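Local coordinates for periplasmic binding protein component of an ABC type zinc uptake transporter (PDB 2OV3), which binds zinc in the periplasm and probably hands it to the membrane component of an ABC-type uptake transporter, at residues A[100-105]-A[168-173]; A[161-166]-A[177-182]. All coordinates share one frame; numbering follows the deposited sequence.

In the fold
Along the chain the segments alternate: 100-105, 161-166, 168-173, then 177-182, so the two contacts interlock, with about 12 Å between centres. Contact 2 joins the parallel strands 160-163 and 178-181 at one side of a four-stranded sheet; helix 169-174, which connects these strands, supplies half of contact 1. The other half, 100-105, is a loop between strand 78-81 of the other four-stranded parallel sheet and helix 106-123. Contact 1 bridges the two halves of the fold, its centre about 6 Å from the centre of the chain. Each contact supplies one histidine, His101 or His165, to a zinc site completed by His37 and a water, consistent with the interdomain metal cleft of cluster 9 binding proteins.

Contact 1 of 2, residues A[100-105]-A[168-173]; sequences PHIWLS and WAYFAR. With ZN (zinc ion), chain B.
The zinc-site loop of His101 and Ile102 packs against Tyr170 on the first turn of helix 169-174. Ile102 gives a close apolar contact: its CG2 lies over one face of the Tyr170 ring, 3.5 Å from the centroid, a CH-pi contact. With chi1 at 74°, CG1 takes the position between N and C, and CG2, anti to the carbonyl carbon, is the branch that meets the ring. His101 O approaches the same ring obliquely, 3.0 Å from Tyr170 CD2. That carbonyl also accepts a hydrogen bond of 2.8 Å from water 1, which in turn weakly accepts from Phe171 N, so solvent links the loop to the start of the helix. Farther along, Leu104 CD1 sits over the six-membered ring of Trp168, 4.2 Å from its centroid, while Leu104 O meets the edge of Phe171 at CD1, 3.3 Å away. Tyrosine suits its place because its apolar ring receives Ile102 while its hydroxyl bonds Asp99 O and Leu89 N. Replacing this tyrosine by an alanine is likely to leave Ile102 CG2 without its aromatic face and Asp99 O and Leu89 N without the hydroxyl. His101 NE2 binds zinc at 2.3 Å, and Asp99 OD1 hydrogen-bonds its ND1. The chemistry implies a ligand loop seated on apolar faces and one bridging water, with a bond to Asp99 that would probably fix the imidazole's rotation.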
loop_
_atom_site.group_PDB
_atom_site.type_symbol
_atom_site.label_atom_id
_atom_site.label_comp_id
_atom_site.label_asym_id
_atom_site.label_seq_id
_atom_site.Cartn_x
_atom_site.Cartn_y
_atom_site.Cartn_z
ATOM N N PRO A 100 -5.686 -3.206 5.744
ATOM C CA PRO A 100 -4.473 -2.437 6.055
ATOM C C PRO A 100 -3.797 -1.611 4.943
ATOM O O PRO A 100 -3.001 -0.720 5.244
ATOM C CB PRO A 100 -3.542 -3.510 6.614
ATOM C CG PRO A 100 -3.856 -4.681 5.730
ATOM C CD PRO A 100 -5.382 -4.647 5.630
ATOM N N HIS A 101 -4.117 -1.897 3.680
ATOM C CA HIS A 101 -3.521 -1.203 2.534
ATOM C C HIS A 101 -3.890 0.280 2.380
ATOM O O HIS A 101 -4.283 0.702 1.290
ATOM C CB HIS A 101 -3.890 -1.926 1.229
ATOM C CG HIS A 101 -3.794 -3.419 1.305
ATOM N ND1 HIS A 101 -4.843 -4.212 1.721
ATOM C CD2 HIS A 101 -2.771 -4.261 1.035
ATOM C CE1 HIS A 101 -4.468 -5.480 1.703
ATOM N NE2 HIS A 101 -3.216 -5.535 1.292
ATOM N N ILE A 102 -3.761 1.078 3.436
ATOM C CA ILE A 102 -4.099 2.495 3.322
ATOM C C ILE A 102 -2.941 3.325 2.733
ATOM O O ILE A 102 -3.132 4.472 2.341
ATOM C CB ILE A 102 -4.538 3.114 4.718
ATOM C CG1 ILE A 102 -3.337 3.319 5.652
ATOM C CG2 ILE A 102 -5.541 2.208 5.413
ATOM C CD1 ILE A 102 -2.690 2.062 6.110
ATOM N N TRP A 103 -1.754 2.732 2.645
ATOM C CA TRP A 103 -0.600 3.442 2.124
ATOM C C TRP A 103 -0.646 3.676 0.605
ATOM O O TRP A 103 0.267 4.267 0.024
ATOM C CB TRP A 103 0.699 2.711 2.528
ATOM C CG TRP A 103 0.984 1.456 1.750
ATOM C CD1 TRP A 103 1.564 1.380 0.522
ATOM C CD2 TRP A 103 0.660 0.112 2.127
ATOM N NE1 TRP A 103 1.621 0.074 0.097
ATOM C CE2 TRP A 103 1.067 -0.729 1.061
ATOM C CE3 TRP A 103 0.056 -0.469 3.252
ATOM C CZ2 TRP A 103 0.894 -2.126 1.093
ATOM C CZ3 TRP A 103 -0.116 -1.848 3.287
ATOM C CH2 TRP A 103 0.299 -2.663 2.209
ATOM N N LEU A 104 -1.709 3.222 -0.043
ATOM C CA LEU A 104 -1.838 3.411 -1.477
ATOM C C LEU A 104 -2.894 4.492 -1.781
ATOM O O LEU A 104 -3.278 4.712 -2.935
ATOM C CB LEU A 104 -2.169 2.063 -2.150
ATOM C CG LEU A 104 -1.026 1.025 -1.911
ATOM C CD1 LEU A 104 -1.479 -0.380 -2.239
ATOM C CD2 LEU A 104 0.202 1.406 -2.767
ATOM N N SER A 105 -3.364 5.165 -0.732
ATOM C CA SER A 105 -4.322 6.265 -0.881
ATOM C C SER A 105 -3.568 7.564 -0.614
ATOM O O SER A 105 -3.116 7.807 0.511
ATOM C CB SER A 105 -5.480 6.145 0.125
ATOM O OG SER A 105 -6.189 7.373 0.238
ATOM N N TRP A 168 -5.695 -2.675 -3.426
ATOM C CA TRP A 168 -6.010 -1.343 -3.917
ATOM C C TRP A 168 -7.397 -0.865 -3.539
ATOM O O TRP A 168 -7.942 0.013 -4.197
ATOM C CB TRP A 168 -5.861 -1.284 -5.442
ATOM C CG TRP A 168 -4.578 -1.874 -5.961
ATOM C CD1 TRP A 168 -4.363 -3.172 -6.333
ATOM C CD2 TRP A 168 -3.324 -1.199 -6.127
ATOM N NE1 TRP A 168 -3.054 -3.348 -6.715
ATOM C CE2 TRP A 168 -2.392 -2.155 -6.592
ATOM C CE3 TRP A 168 -2.895 0.118 -5.918
ATOM C CZ2 TRP A 168 -1.063 -1.836 -6.860
ATOM C CZ3 TRP A 168 -1.569 0.437 -6.184
ATOM C CH2 TRP A 168 -0.669 -0.539 -6.647
ATOM N N ALA A 169 -7.972 -1.419 -2.482
ATOM C CA ALA A 169 -9.319 -1.019 -2.089
ATOM C C ALA A 169 -9.432 0.472 -1.746
ATOM O O ALA A 169 -10.408 1.128 -2.119
ATOM C CB ALA A 169 -9.784 -1.866 -0.908
ATOM N N TYR A 170 -8.440 0.991 -1.026
ATOM C CA TYR A 170 -8.427 2.393 -0.617
ATOM C C TYR A 170 -8.118 3.304 -1.792
ATOM O O TYR A 170 -8.610 4.431 -1.875
ATOM C CB TYR A 170 -7.390 2.614 0.483
ATOM C CG TYR A 170 -7.757 2.001 1.806
ATOM C CD1 TYR A 170 -8.697 2.612 2.633
ATOM C CD2 TYR A 170 -7.151 0.829 2.247
ATOM C CE1 TYR A 170 -9.020 2.074 3.865
ATOM C CE2 TYR A 170 -7.472 0.283 3.483
ATOM C CZ TYR A 170 -8.400 0.903 4.288
ATOM O OH TYR A 170 -8.717 0.383 5.527
ATOM N N PHE A 171 -7.280 2.816 -2.693
ATOM C CA PHE A 171 -6.930 3.580 -3.871
ATOM C C PHE A 171 -8.147 3.632 -4.779
ATOM O O PHE A 171 -8.483 4.679 -5.298
ATOM C CB PHE A 171 -5.783 2.899 -4.599
ATOM C CG PHE A 171 -5.445 3.512 -5.932
ATOM C CD1 PHE A 171 -4.424 4.445 -6.043
ATOM C CD2 PHE A 171 -6.116 3.122 -7.085
ATOM C CE1 PHE A 171 -4.065 4.967 -7.281
ATOM C CE2 PHE A 171 -5.761 3.643 -8.333
ATOM C CZ PHE A 171 -4.737 4.566 -8.427
ATOM N N ALA A 172 -8.801 2.491 -4.972
ATOM C CA ALA A 172 -9.972 2.430 -5.838
ATOM C C ALA A 172 -11.165 3.185 -5.245
ATOM O O ALA A 172 -12.065 3.591 -5.967
ATOM C CB ALA A 172 -10.350 0.976 -6.104
ATOM N N ARG A 173 -11.171 3.350 -3.927
ATOM C CA ARG A 173 -12.240 4.049 -3.232
ATOM C C ARG A 173 -12.191 5.549 -3.487
ATOM O O ARG A 173 -13.219 6.185 -3.741
ATOM C CB ARG A 173 -12.124 3.799 -1.736
ATOM C CG ARG A 173 -13.204 2.924 -1.169
ATOM C CD ARG A 173 -14.482 3.715 -0.942
ATOM N NE ARG A 173 -15.517 2.854 -0.399
ATOM C CZ ARG A 173 -16.073 1.852 -1.071
ATOM N NH1 ARG A 173 -15.694 1.599 -2.315
ATOM N NH2 ARG A 173 -16.991 1.090 -0.486
HETATM ZN ZN ZN B . -1.421 -6.932 0.791
HETATM O O HOH W 1 -5.472 0.503 -1.184
HETATM O O HOH W 2 0.423 -6.209 -0.278
#

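Contact 2 of 2, residues A[161-166]-A[177-182]; sequences FIVFHP and LVQIPI. With ZN (zinc ion), chain B.
Phe161 O is gripped twice by the neighbouring strand: Ile180 N donates a hydrogen bond of 2.8 Å, nearly straight at 163°, and Gln179 CA adds a CA-H...O contact at 3.3 Å. Bonds run alternately to either neighbour of the facing residue. Phe161 N donates to Val178 O, Val163 N reaches Ile180 O from above its carbonyl plane at 3.0 Å, and Ile182 N donates to Val163 O at 2.8 Å in the carbonyl plane, with a second, weak bond to Phe164 O. This is parallel pairing within the beta-alpha-beta unit closed by helix 169-174, the short segments' directions 39° apart by twist.

Phe161, Val163, Gln179 and Pro181 share the face toward that helix, where Ala172 touches Phe161. The Phe161 ring, with CG between the backbone N and the carbonyl carbon (chi1 58°), is swung back across the adjacent strand, and Gln179 CA stands over its face, 4.0 Å from the centroid. Pro181, facing Val163, needs no N-H, since Ile180 and Ile182 donate to 161-166; its CB meets Pro166 CB at 3.7 Å. Ile162 and Ile180 share the other face, against helix 193-204, where beta-branched chains suit a strand; just past it, the Ile182 side chain crosses that of Ile162 obliquely, CD1 3.4 Å from Ile162 CG2. The Phe164 side chain meets that of Ile182 at about a right angle, its CD1 nearest Ile182 CB.

Past the strand end, His165 turns off the sheet, and its NE2 binds zinc at 2.4 Å. Its ND1 bonds Glu183, and its backbone N Glu212. Phe161 and Val163 are held by this pairing, Ile162 and Phe164 by Phe210 of strand 208-212, and strand 178-181 leads to Glu183, which would probably fix the imidazole's rotation and strengthen NE2 as a zinc donor.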
loop_
_atom_site.group_PDB
_atom_site.type_symbol
_atom_site.label_atom_id
_atom_site.label_comp_id
_atom_site.label_asym_id
_atom_site.label_seq_id
_atom_site.Cartn_x
_atom_site.Cartn_y
_atom_site.Cartn_z
ATOM N N PHE A 161 -11.689 -3.160 -12.284
ATOM C CA PHE A 161 -10.433 -3.739 -12.726
ATOM C C PHE A 161 -10.140 -4.995 -11.921
ATOM O O PHE A 161 -10.380 -5.056 -10.716
ATOM C CB PHE A 161 -9.285 -2.723 -12.651
ATOM C CG PHE A 161 -9.049 -2.140 -11.285
ATOM C CD1 PHE A 161 -7.786 -2.200 -10.701
ATOM C CD2 PHE A 161 -10.072 -1.508 -10.593
ATOM C CE1 PHE A 161 -7.550 -1.637 -9.453
ATOM C CE2 PHE A 161 -9.844 -0.941 -9.342
ATOM C CZ PHE A 161 -8.579 -1.010 -8.775
ATOM N N ILE A 162 -9.656 -6.013 -12.613
ATOM C CA ILE A 162 -9.348 -7.287 -11.985
ATOM C C ILE A 162 -7.938 -7.329 -11.437
ATOM O O ILE A 162 -6.979 -7.130 -12.174
ATOM C CB ILE A 162 -9.469 -8.428 -12.993
ATOM C CG1 ILE A 162 -10.897 -8.483 -13.552
ATOM C CG2 ILE A 162 -9.101 -9.747 -12.324
ATOM C CD1 ILE A 162 -11.037 -9.392 -14.778
ATOM N N VAL A 163 -7.800 -7.586 -10.144
ATOM C CA VAL A 163 -6.469 -7.681 -9.558
ATOM C C VAL A 163 -6.273 -9.075 -8.971
ATOM O O VAL A 163 -7.244 -9.797 -8.755
ATOM C CB VAL A 163 -6.255 -6.628 -8.430
ATOM C CG1 VAL A 163 -6.175 -5.234 -9.016
ATOM C CG2 VAL A 163 -7.374 -6.710 -7.400
ATOM N N PHE A 164 -5.027 -9.479 -8.747
ATOM C CA PHE A 164 -4.801 -10.781 -8.132
ATOM C C PHE A 164 -5.000 -10.555 -6.635
ATOM O O PHE A 164 -5.948 -11.064 -6.053
ATOM C CB PHE A 164 -3.379 -11.304 -8.382
ATOM C CG PHE A 164 -3.065 -12.574 -7.624
ATOM C CD1 PHE A 164 -3.798 -13.732 -7.853
ATOM C CD2 PHE A 164 -2.075 -12.596 -6.642
ATOM C CE1 PHE A 164 -3.554 -14.891 -7.115
ATOM C CE2 PHE A 164 -1.820 -13.753 -5.896
ATOM C CZ PHE A 164 -2.563 -14.901 -6.135
ATOM N N HIS A 165 -4.098 -9.774 -6.038
ATOM C CA HIS A 165 -4.132 -9.437 -4.611
ATOM C C HIS A 165 -4.945 -8.159 -4.390
ATOM O O HIS A 165 -4.716 -7.152 -5.055
ATOM C CB HIS A 165 -2.710 -9.212 -4.100
ATOM C CG HIS A 165 -2.600 -9.182 -2.607
ATOM N ND1 HIS A 165 -2.582 -10.332 -1.846
ATOM C CD2 HIS A 165 -2.540 -8.150 -1.732
ATOM C CE1 HIS A 165 -2.521 -10.007 -0.567
ATOM N NE2 HIS A 165 -2.496 -8.692 -0.470
ATOM N N PRO A 166 -5.880 -8.169 -3.425
ATOM C CA PRO A 166 -6.712 -6.989 -3.153
ATOM C C PRO A 166 -6.017 -5.943 -2.298
ATOM O O PRO A 166 -6.351 -5.757 -1.124
ATOM C CB PRO A 166 -7.919 -7.581 -2.451
ATOM C CG PRO A 166 -7.286 -8.640 -1.594
ATOM C CD PRO A 166 -6.183 -9.254 -2.472
ATOM N N LEU A 177 -13.340 3.545 -8.153
ATOM C CA LEU A 177 -13.036 2.356 -8.924
ATOM C C LEU A 177 -13.406 1.177 -8.058
ATOM O O LEU A 177 -13.602 1.317 -6.848
ATOM C CB LEU A 177 -11.549 2.272 -9.247
ATOM C CG LEU A 177 -10.976 3.346 -10.159
ATOM C CD1 LEU A 177 -9.482 3.155 -10.235
ATOM C CD2 LEU A 177 -11.604 3.257 -11.538
ATOM N N VAL A 178 -13.475 0.014 -8.686
ATOM C CA VAL A 178 -13.811 -1.211 -7.990
ATOM C C VAL A 178 -12.802 -2.286 -8.378
ATOM O O VAL A 178 -12.682 -2.632 -9.556
ATOM C CB VAL A 178 -15.224 -1.697 -8.374
ATOM C CG1 VAL A 178 -15.608 -2.893 -7.538
ATOM C CG2 VAL A 178 -16.231 -0.564 -8.197
ATOM N N GLN A 179 -12.063 -2.802 -7.395
ATOM C CA GLN A 179 -11.090 -3.857 -7.672
ATOM C C GLN A 179 -11.786 -5.201 -7.511
ATOM O O GLN A 179 -12.523 -5.403 -6.554
ATOM C CB GLN A 179 -9.862 -3.781 -6.732
ATOM C CG GLN A 179 -10.080 -4.312 -5.314
ATOM C CD GLN A 179 -8.798 -4.370 -4.470
ATOM O OE1 GLN A 179 -8.858 -4.533 -3.246
ATOM N NE2 GLN A 179 -7.639 -4.254 -5.121
ATOM N N ILE A 180 -11.584 -6.100 -8.473
ATOM C CA ILE A 180 -12.165 -7.447 -8.422
ATOM C C ILE A 180 -11.013 -8.414 -8.143
ATOM O O ILE A 180 -10.307 -8.816 -9.067
ATOM C CB ILE A 180 -12.767 -7.899 -9.769
ATOM C CG1 ILE A 180 -13.661 -6.805 -10.377
ATOM C CG2 ILE A 180 -13.485 -9.220 -9.572
ATOM C CD1 ILE A 180 -14.730 -6.270 -9.463
ATOM N N PRO A 181 -10.822 -8.808 -6.873
ATOM C CA PRO A 181 -9.746 -9.724 -6.482
ATOM C C PRO A 181 -9.854 -11.180 -6.915
ATOM O O PRO A 181 -10.924 -11.783 -6.860
ATOM C CB PRO A 181 -9.711 -9.576 -4.964
ATOM C CG PRO A 181 -11.143 -9.314 -4.630
ATOM C CD PRO A 181 -11.545 -8.319 -5.685
ATOM N N ILE A 182 -8.726 -11.736 -7.346
ATOM C CA ILE A 182 -8.661 -13.134 -7.761
ATOM C C ILE A 182 -8.416 -13.969 -6.500
ATOM O O ILE A 182 -8.930 -15.080 -6.367
ATOM C CB ILE A 182 -7.483 -13.394 -8.742
ATOM C CG1 ILE A 182 -7.634 -12.536 -10.013
ATOM C CG2 ILE A 182 -7.395 -14.878 -9.071
ATOM C CD1 ILE A 182 -8.835 -12.856 -10.861
HETATM ZN ZN ZN B . -1.421 -6.932 0.791
HETATM O O HOH W 2 0.423 -6.209 -0.278
#